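Local coordinates for protein carbohydrate kinase, FGGY (Novosphingobium aromaticivorans, PDB 3H6E) that probably phosphorylates a carbohydrate substrate, acting as an FGGY-family kinase whose two domains share the actin-like ATPase fold, at residues V20-L25 / H67-I72; F346-H351 / A378-D383; S175-P180 / S186-R191. All blocks are in the same frame, centred on the assembly; numbering follows the deposited sequence.

Interaction 1: V20-L25 / H67-I72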
loop_
_atom_site.group_PDB
_atom_site.type_symbol
_atom_site.label_atom_id
_atom_site.label_comp_id
_atom_site.label_asym_id
_atom_site.label_seq_id
_atom_site.Cartn_x
_atom_site.Cartn_y
_atom_site.Cartn_z
ATOM N N VAL A 20 1.425 17.959 -0.620
ATOM C CA VAL A 20 2.610 18.539 -0.008
ATOM C C VAL A 20 2.238 19.044 1.380
ATOM O O VAL A 20 1.212 19.702 1.554
ATOM C CB VAL A 20 3.191 19.682 -0.851
ATOM C CG1 VAL A 20 4.453 20.227 -0.200
ATOM C CG2 VAL A 20 3.479 19.198 -2.266
ATOM N N SER A 21 3.071 18.730 2.366
ATOM C CA SER A 21 2.720 18.992 3.755
ATOM C C SER A 21 3.865 19.575 4.579
ATOM O O SER A 21 5.019 19.171 4.436
ATOM C CB SER A 21 2.207 17.710 4.410
ATOM O OG SER A 21 3.097 16.628 4.200
ATOM N N LEU A 22 3.527 20.519 5.453
ATOM C CA LEU A 22 4.507 21.177 6.310
ATOM C C LEU A 22 4.273 20.817 7.770
ATOM O O LEU A 22 3.188 21.041 8.301
ATOM C CB LEU A 22 4.422 22.691 6.136
ATOM C CG LEU A 22 5.382 23.530 6.979
ATOM C CD1 LEU A 22 6.795 23.481 6.410
ATOM C CD2 LEU A 22 4.883 24.961 7.063
ATOM N N TRP A 23 5.297 20.270 8.419
ATOM C CA TRP A 23 5.167 19.792 9.792
ATOM C C TRP A 23 6.166 20.463 10.731
ATOM O O TRP A 23 7.160 21.038 10.289
ATOM C CB TRP A 23 5.361 18.274 9.843
ATOM C CG TRP A 23 4.407 17.514 8.971
ATOM C CD1 TRP A 23 4.360 17.518 7.606
ATOM C CD2 TRP A 23 3.368 16.628 9.406
ATOM N NE1 TRP A 23 3.351 16.699 7.166
ATOM C CE2 TRP A 23 2.728 16.137 8.250
ATOM C CE3 TRP A 23 2.915 16.204 10.659
ATOM C CZ2 TRP A 23 1.662 15.244 8.309
ATOM C CZ3 TRP A 23 1.854 15.317 10.716
ATOM C CH2 TRP A 23 1.239 14.848 9.548
ATOM N N ASP A 24 5.896 20.384 12.030
ATOM C CA ASP A 24 6.828 20.895 13.031
ATOM C C ASP A 24 7.578 19.755 13.717
ATOM O O ASP A 24 7.206 18.589 13.593
ATOM C CB ASP A 24 6.115 21.788 14.057
ATOM C CG ASP A 24 5.062 21.044 14.860
ATOM O OD1 ASP A 24 5.241 19.835 15.118
ATOM O OD2 ASP A 24 4.055 21.677 15.242
ATOM N N LEU A 25 8.629 20.104 14.447
ATOM C CA LEU A 25 9.525 19.121 15.043
ATOM C C LEU A 25 8.838 18.249 16.089
ATOM O O LEU A 25 9.440 17.313 16.617
ATOM C CB LEU A 25 10.732 19.826 15.658
ATOM C CG LEU A 25 11.271 20.987 14.816
ATOM C CD1 LEU A 25 12.006 21.999 15.685
ATOM C CD2 LEU A 25 12.156 20.482 13.680
ATOM N N HIS A 67 9.654 29.465 6.698
ATOM C CA HIS A 67 9.773 28.451 7.739
ATOM C C HIS A 67 11.178 27.855 7.849
ATOM O O HIS A 67 11.906 27.778 6.859
ATOM C CB HIS A 67 8.745 27.344 7.508
ATOM C CG HIS A 67 7.332 27.835 7.474
ATOM N ND1 HIS A 67 6.782 28.445 6.367
ATOM C CD2 HIS A 67 6.356 27.804 8.411
ATOM C CE1 HIS A 67 5.527 28.769 6.624
ATOM N NE2 HIS A 67 5.243 28.390 7.856
ATOM N N PRO A 68 11.554 27.432 9.068
ATOM C CA PRO A 68 12.848 26.821 9.392
ATOM C C PRO A 68 12.954 25.394 8.865
ATOM O O PRO A 68 13.090 24.460 9.659
ATOM C CB PRO A 68 12.848 26.789 10.929
ATOM C CG PRO A 68 11.728 27.684 11.353
ATOM C CD PRO A 68 10.718 27.596 10.267
ATOM N N VAL A 69 12.894 25.230 7.547
ATOM C CA VAL A 69 12.905 23.901 6.944
ATOM C C VAL A 69 14.313 23.310 6.864
ATOM O O VAL A 69 15.226 23.906 6.287
ATOM C CB VAL A 69 12.250 23.906 5.549
ATOM C CG1 VAL A 69 12.194 22.491 4.983
ATOM C CG2 VAL A 69 10.856 24.512 5.627
ATOM N N THR A 70 14.476 22.130 7.454
ATOM C CA THR A 70 15.778 21.483 7.526
ATOM C C THR A 70 15.791 20.113 6.854
ATOM O O THR A 70 16.848 19.497 6.714
ATOM C CB THR A 70 16.244 21.328 8.987
ATOM O OG1 THR A 70 15.292 20.543 9.717
ATOM C CG2 THR A 70 16.378 22.691 9.647
ATOM N N THR A 71 14.620 19.639 6.440
ATOM C CA THR A 71 14.512 18.329 5.808
ATOM C C THR A 71 13.271 18.200 4.929
ATOM O O THR A 71 12.185 18.656 5.293
ATOM C CB THR A 71 14.487 17.191 6.855
ATOM O OG1 THR A 71 15.713 17.184 7.597
ATOM C CG2 THR A 71 14.315 15.845 6.176
ATOM N N ILE A 72 13.450 17.582 3.765
ATOM C CA ILE A 72 12.336 17.157 2.928
ATOM C C ILE A 72 12.422 15.647 2.724
ATOM O O ILE A 72 13.502 15.107 2.483
ATOM C CB ILE A 72 12.362 17.824 1.546
ATOM C CG1 ILE A 72 12.395 19.343 1.674
ATOM C CG2 ILE A 72 11.160 17.388 0.720
ATOM C CD1 ILE A 72 12.529 20.042 0.336
#
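L22 and H67 meet beside the strand ends of the N-terminal mixed sheet of this FGGY kinase, an example of two segments that touch through side chains while a third strand lies between their backbones. Strand 9-13 separates strand 17-23 from strand 71-76 in that sheet, which belongs to the actin-like ATPase fold, and the nearest CA atoms, those of L22 and V69, are 8.9 Å apart. No hydrogen bond passes between the segments.

The main interaction is a CH-pi contact. CG of L22 stands anti to the backbone N (chi1 179°), and the branch that continues from it sets the methyl CD2 over one face of the H67 imidazole. CD2 of L22 is 3.6 Å from the ring centroid of H67, 16° off the ring normal and displaced a little toward the rim. Replacing H67 by an alanine would probably leave CD2 of L22 without its aromatic cover and open a gap at the start of the 67-72 segment.

The apolar packing is lighter. The other methyl of L22, CD1, meets CG2 of V69 at 4.3 Å, so the two branches of one leucine serve two residues of the incoming loop. I9 of the intervening strand touches both L22 and V69, and Y64 and L30 also pack on L22.

The polar bonds stay within each segment or lead elsewhere. P68 centres an inverse gamma turn, with a weak bond from V69 N to H67 O. On strand 17-23, W23 NE1 donates in its ring plane to OG of S21 at 3.0 Å.

Interaction 2: F346-H351 / A378-D383; sequences FGPYPH and ADTALD
With chi1 at -51°, Y349 holds CG anti to its carbonyl carbon and sends the phenol toward helix 363-384, where T380 presents OG1 beside its own backbone N (chi1 -68°), with CG2 anti to that N. The two side chains arrive from opposite directions, and the tyrosine oxygen comes up to the threonine with OG1 lying at the ring edge, near the ring plane. OH of Y349 and OG1 of T380 form a hydrogen bond modelled at 2.3 Å, a length too short to be taken literally at this resolution; either hydroxyl could be the donor.

Next to this polar link is an apolar one. P348 faces the helix and places its CB 3.8 Å from CG2 of T380, while its CG packs at 4.0 Å against CB of A381. Their CA atoms, in P348 and A381, are the nearest across the contact at 6.2 Å. F298 of strand 292-298 also touches P348, so the proline touches both the sheet and the helix that packs on it.

R280 makes a cation-pi interaction with the phenol ring, and W464 and V468 of helix 457-468 lie against it. T380 OG1 is also weakly bonded to the carbonyl O of L376, one turn earlier. The chemistry implies that apolar packing of P348 holds the loop to the helix, the hydroxyl pair probably adding a polar link of doubtful length.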
loop_
_atom_site.group_PDB
_atom_site.type_symbol
_atom_site.label_atom_id
_atom_site.label_comp_id
_atom_site.label_asym_id
_atom_site.label_seq_id
_atom_site.Cartn_x
_atom_site.Cartn_y
_atom_site.Cartn_z
ATOM N N PHE A 346 -9.977 -13.355 -7.239
ATOM C CA PHE A 346 -9.298 -12.506 -6.269
ATOM C C PHE A 346 -9.473 -13.010 -4.845
ATOM O O PHE A 346 -10.517 -13.563 -4.489
ATOM C CB PHE A 346 -9.807 -11.066 -6.375
ATOM C CG PHE A 346 -9.593 -10.448 -7.725
ATOM C CD1 PHE A 346 -8.460 -9.691 -7.983
ATOM C CD2 PHE A 346 -10.516 -10.630 -8.738
ATOM C CE1 PHE A 346 -8.259 -9.121 -9.225
ATOM C CE2 PHE A 346 -10.321 -10.064 -9.983
ATOM C CZ PHE A 346 -9.188 -9.308 -10.225
ATOM N N GLY A 347 -8.445 -12.808 -4.028
ATOM C CA GLY A 347 -8.503 -13.191 -2.633
ATOM C C GLY A 347 -8.103 -14.630 -2.376
ATOM O O GLY A 347 -7.585 -15.314 -3.264
ATOM N N PRO A 348 -8.338 -15.097 -1.143
ATOM C CA PRO A 348 -8.007 -16.455 -0.703
ATOM C C PRO A 348 -8.904 -17.507 -1.347
ATOM O O PRO A 348 -8.494 -18.660 -1.451
ATOM C CB PRO A 348 -8.265 -16.407 0.807
ATOM C CG PRO A 348 -8.282 -14.956 1.157
ATOM C CD PRO A 348 -8.838 -14.267 -0.037
ATOM N N TYR A 349 -10.103 -17.117 -1.771
ATOM C CA TYR A 349 -11.050 -18.067 -2.354
ATOM C C TYR A 349 -11.440 -17.684 -3.775
ATOM O O TYR A 349 -12.621 -17.466 -4.050
ATOM C CB TYR A 349 -12.319 -18.144 -1.503
ATOM C CG TYR A 349 -12.075 -18.389 -0.033
ATOM C CD1 TYR A 349 -12.032 -19.679 0.478
ATOM C CD2 TYR A 349 -11.893 -17.330 0.844
ATOM C CE1 TYR A 349 -11.810 -19.906 1.823
ATOM C CE2 TYR A 349 -11.673 -17.547 2.191
ATOM C CZ TYR A 349 -11.633 -18.836 2.672
ATOM O OH TYR A 349 -11.422 -19.055 4.009
ATOM N N PRO A 350 -10.453 -17.630 -4.683
ATOM C CA PRO A 350 -10.649 -17.079 -6.028
ATOM C C PRO A 350 -11.877 -17.650 -6.722
ATOM O O PRO A 350 -12.572 -16.910 -7.417
ATOM C CB PRO A 350 -9.387 -17.516 -6.772
ATOM C CG PRO A 350 -8.376 -17.722 -5.721
ATOM C CD PRO A 350 -9.120 -18.232 -4.527
ATOM N N HIS A 351 -12.133 -18.944 -6.531
ATOM C CA HIS A 351 -13.225 -19.629 -7.222
ATOM C C HIS A 351 -14.360 -20.090 -6.304
ATOM O O HIS A 351 -15.154 -20.954 -6.682
ATOM C CB HIS A 351 -12.691 -20.826 -8.009
ATOM C CG HIS A 351 -11.656 -20.465 -9.029
ATOM N ND1 HIS A 351 -10.380 -20.986 -9.012
ATOM C CD2 HIS A 351 -11.707 -19.626 -10.092
ATOM C CE1 HIS A 351 -9.690 -20.485 -10.022
ATOM N NE2 HIS A 351 -10.473 -19.661 -10.694
ATOM N N ALA A 378 -10.947 -12.238 5.919
ATOM C CA ALA A 378 -9.758 -11.572 6.438
ATOM C C ALA A 378 -9.034 -12.524 7.377
ATOM O O ALA A 378 -7.806 -12.559 7.423
ATOM C CB ALA A 378 -10.126 -10.290 7.163
ATOM N N ASP A 379 -9.815 -13.303 8.116
ATOM C CA ASP A 379 -9.279 -14.295 9.037
ATOM C C ASP A 379 -8.443 -15.333 8.294
ATOM O O ASP A 379 -7.351 -15.690 8.726
ATOM C CB ASP A 379 -10.419 -14.985 9.785
ATOM C CG ASP A 379 -9.936 -16.110 10.672
ATOM O OD1 ASP A 379 -9.448 -15.817 11.786
ATOM O OD2 ASP A 379 -10.048 -17.283 10.252
ATOM N N THR A 380 -8.971 -15.815 7.175
ATOM C CA THR A 380 -8.249 -16.763 6.338
ATOM C C THR A 380 -6.987 -16.130 5.756
ATOM O O THR A 380 -5.939 -16.771 5.685
ATOM C CB THR A 380 -9.143 -17.284 5.190
ATOM O OG1 THR A 380 -10.188 -18.098 5.734
ATOM C CG2 THR A 380 -8.335 -18.105 4.195
ATOM N N ALA A 381 -7.094 -14.867 5.349
ATOM C CA ALA A 381 -5.973 -14.162 4.735
ATOM C C ALA A 381 -4.840 -13.894 5.724
ATOM O O ALA A 381 -3.666 -14.056 5.394
ATOM C CB ALA A 381 -6.445 -12.871 4.103
ATOM N N LEU A 382 -5.202 -13.485 6.935
ATOM C CA LEU A 382 -4.225 -13.245 7.986
ATOM C C LEU A 382 -3.463 -14.517 8.332
ATOM O O LEU A 382 -2.276 -14.473 8.646
ATOM C CB LEU A 382 -4.913 -12.692 9.239
ATOM C CG LEU A 382 -5.335 -11.219 9.190
ATOM C CD1 LEU A 382 -6.585 -10.966 10.024
ATOM C CD2 LEU A 382 -4.180 -10.307 9.613
ATOM N N ASP A 383 -4.150 -15.651 8.270
ATOM C CA ASP A 383 -3.537 -16.942 8.582
ATOM C C ASP A 383 -2.585 -17.443 7.498
ATOM O O ASP A 383 -1.593 -18.098 7.803
ATOM C CB ASP A 383 -4.607 -17.995 8.875
ATOM C CG ASP A 383 -5.230 -17.818 10.243
ATOM O OD1 ASP A 383 -4.617 -17.114 11.075
ATOM O OD2 ASP A 383 -6.320 -18.378 10.486
#

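Interaction 3: S175-P180 / S186-R191; sequences SDLWDP and SPMAKR
A serine N-cap joins a small beta hairpin to the helix that follows it: strands 178-179 and 184-185 pair antiparallel, and S186 then opens helix 187-191 in the N-terminal domain. OG of S186 sits between its backbone N and carbonyl carbon (chi1 59°), from where it accepts a weak capping bond from A189 N at 3.3 Å. The same hydroxyl donates to the carbonyl O of D176 at 2.7 Å, 21° from the carbonyl plane, and so ties the helix start to the segment leading into the hairpin. A second bond runs from S186 N to L177 O at 3.0 Å, approaching well above the carbonyl plane.

Apolar contacts fill in beside these bonds. CB of A189 lies 4.2 Å from CB of L177, whose side chain also packs on I129 and L133 of helix 129-139. The carboxylate of D176 turns to other partners, S120, Y108 and R112, and that of D179 to R117. Selenomethionine M188 leaves its backbone with CG anti to N and then bends at chi3 (63°), which carries its terminal methyl CE to 3.5 Å from CB of D176.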
loop_
_atom_site.group_PDB
_atom_site.type_symbol
_atom_site.label_atom_id
_atom_site.label_comp_id
_atom_site.label_asym_id
_atom_site.label_seq_id
_atom_site.Cartn_x
_atom_site.Cartn_y
_atom_site.Cartn_z
ATOM N N SER A 175 7.300 -5.903 -8.279
ATOM C CA SER A 175 7.907 -5.315 -9.467
ATOM C C SER A 175 8.581 -6.341 -10.369
ATOM O O SER A 175 8.938 -6.028 -11.504
ATOM C CB SER A 175 8.926 -4.255 -9.064
ATOM O OG SER A 175 10.041 -4.860 -8.441
ATOM N N ASP A 176 8.758 -7.559 -9.863
ATOM C CA ASP A 176 9.501 -8.599 -10.579
ATOM C C ASP A 176 11.008 -8.337 -10.569
ATOM O O ASP A 176 11.786 -9.163 -11.044
ATOM C CB ASP A 176 9.011 -8.739 -12.025
ATOM C CG ASP A 176 7.570 -9.182 -12.111
ATOM O OD1 ASP A 176 7.034 -9.662 -11.092
ATOM O OD2 ASP A 176 6.969 -9.055 -13.197
ATOM N N LEU A 177 11.415 -7.193 -10.023
ATOM C CA LEU A 177 12.826 -6.808 -10.011
ATOM C C LEU A 177 13.524 -7.163 -8.703
ATOM O O LEU A 177 14.719 -6.917 -8.553
ATOM C CB LEU A 177 12.979 -5.303 -10.254
ATOM C CG LEU A 177 12.133 -4.625 -11.333
ATOM C CD1 LEU A 177 12.743 -3.284 -11.683
ATOM C CD2 LEU A 177 12.018 -5.492 -12.578
ATOM N N TRP A 178 12.790 -7.738 -7.757
ATOM C CA TRP A 178 13.341 -7.932 -6.421
ATOM C C TRP A 178 13.264 -9.355 -5.875
ATOM O O TRP A 178 12.289 -10.074 -6.089
ATOM C CB TRP A 178 12.708 -6.953 -5.426
ATOM C CG TRP A 178 13.576 -6.724 -4.232
ATOM C CD1 TRP A 178 13.285 -7.014 -2.934
ATOM C CD2 TRP A 178 14.900 -6.176 -4.234
ATOM N NE1 TRP A 178 14.339 -6.671 -2.126
ATOM C CE2 TRP A 178 15.346 -6.159 -2.900
ATOM C CE3 TRP A 178 15.751 -5.702 -5.238
ATOM C CZ2 TRP A 178 16.604 -5.681 -2.539
ATOM C CZ3 TRP A 178 16.998 -5.228 -4.880
ATOM C CH2 TRP A 178 17.414 -5.219 -3.540
ATOM N N ASP A 179 14.317 -9.741 -5.161
ATOM C CA ASP A 179 14.361 -11.005 -4.447
ATOM C C ASP A 179 14.277 -10.697 -2.959
ATOM O O ASP A 179 15.290 -10.396 -2.321
ATOM C CB ASP A 179 15.660 -11.744 -4.771
ATOM C CG ASP A 179 15.703 -13.146 -4.189
ATOM O OD1 ASP A 179 15.008 -13.412 -3.185
ATOM O OD2 ASP A 179 16.446 -13.985 -4.740
ATOM N N PRO A 180 13.061 -10.759 -2.400
ATOM C CA PRO A 180 12.807 -10.355 -1.012
ATOM C C PRO A 180 13.678 -11.108 -0.016
ATOM O O PRO A 180 14.409 -10.480 0.745
ATOM C CB PRO A 180 11.333 -10.710 -0.809
ATOM C CG PRO A 180 10.750 -10.676 -2.176
ATOM C CD PRO A 180 11.830 -11.190 -3.081
ATOM N N SER A 186 16.274 -9.536 -8.558
ATOM C CA SER A 186 15.909 -10.877 -8.989
ATOM C C SER A 186 16.848 -11.398 -10.079
ATOM O O SER A 186 17.483 -10.615 -10.794
ATOM C CB SER A 186 14.467 -10.903 -9.489
ATOM O OG SER A 186 14.292 -10.016 -10.576
ATOM N N PRO A 187 16.944 -12.729 -10.202
ATOM C CA PRO A 187 17.716 -13.338 -11.286
ATOM C C PRO A 187 17.367 -12.693 -12.620
ATOM O O PRO A 187 18.262 -12.381 -13.405
ATOM C CB PRO A 187 17.238 -14.788 -11.271
ATOM C CG PRO A 187 16.869 -15.041 -9.856
ATOM C CD PRO A 187 16.361 -13.738 -9.299
HETATM N N MSE A 188 16.077 -12.487 -12.861
HETATM C CA MSE A 188 15.610 -11.929 -14.125
HETATM C C MSE A 188 16.149 -10.529 -14.392
HETATM O O MSE A 188 16.696 -10.261 -15.460
HETATM C CB MSE A 188 14.082 -11.896 -14.176
HETATM C CG MSE A 188 13.549 -11.293 -15.467
HETATM SE SE MSE A 188 11.669 -10.781 -15.410
HETATM C CE MSE A 188 11.761 -9.403 -14.029
ATOM N N ALA A 189 15.979 -9.636 -13.423
ATOM C CA ALA A 189 16.400 -8.247 -13.584
ATOM C C ALA A 189 17.904 -8.141 -13.822
ATOM O O ALA A 189 18.370 -7.244 -14.523
ATOM C CB ALA A 189 15.989 -7.425 -12.375
ATOM N N LYS A 190 18.659 -9.058 -13.226
ATOM C CA LYS A 190 20.103 -9.105 -13.430
ATOM C C LYS A 190 20.406 -9.616 -14.835
ATOM O O LYS A 190 21.149 -8.993 -15.592
ATOM C CB LYS A 190 20.765 -10.000 -12.380
ATOM C CG LYS A 190 20.838 -9.367 -11.004
ATOM C CD LYS A 190 21.333 -10.339 -9.944
ATOM C CE LYS A 190 21.602 -9.600 -8.635
ATOM N NZ LYS A 190 21.929 -10.513 -7.502
ATOM N N ARG A 191 19.797 -10.749 -15.169
ATOM C CA ARG A 191 19.957 -11.407 -16.460
ATOM C C ARG A 191 19.773 -10.446 -17.641
ATOM O O ARG A 191 20.586 -10.421 -18.571
ATOM C CB ARG A 191 18.931 -12.534 -16.562
ATOM C CG ARG A 191 19.454 -13.823 -17.135
ATOM C CD ARG A 191 18.309 -14.799 -17.341
ATOM N NE ARG A 191 17.302 -14.263 -18.252
ATOM C CZ ARG A 191 16.036 -14.033 -17.922
ATOM N NH1 ARG A 191 15.607 -14.301 -16.697
ATOM N NH2 ARG A 191 15.198 -13.541 -18.820
#

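Followed from the N terminus, the three contacts come one after another, with no nesting and no crossing. Interaction 1 closes a loop of 41 residues and joins the second strand of the N-terminal sheet to the approach of its fourth, across the first. Interaction 3 comes next and is the most local, with five residues between its segments, tying a hairpin to the following helix. Interaction 2 closes last, bridging 26 residues of the C-terminal domain to bring a loop onto helix 363-384. Interactions 1 and 2 lie on opposite sides of the chain's centre, their own centres 41 Å apart. Even interactions 2 and 3 stay about 15 Å apart at their nearest atoms.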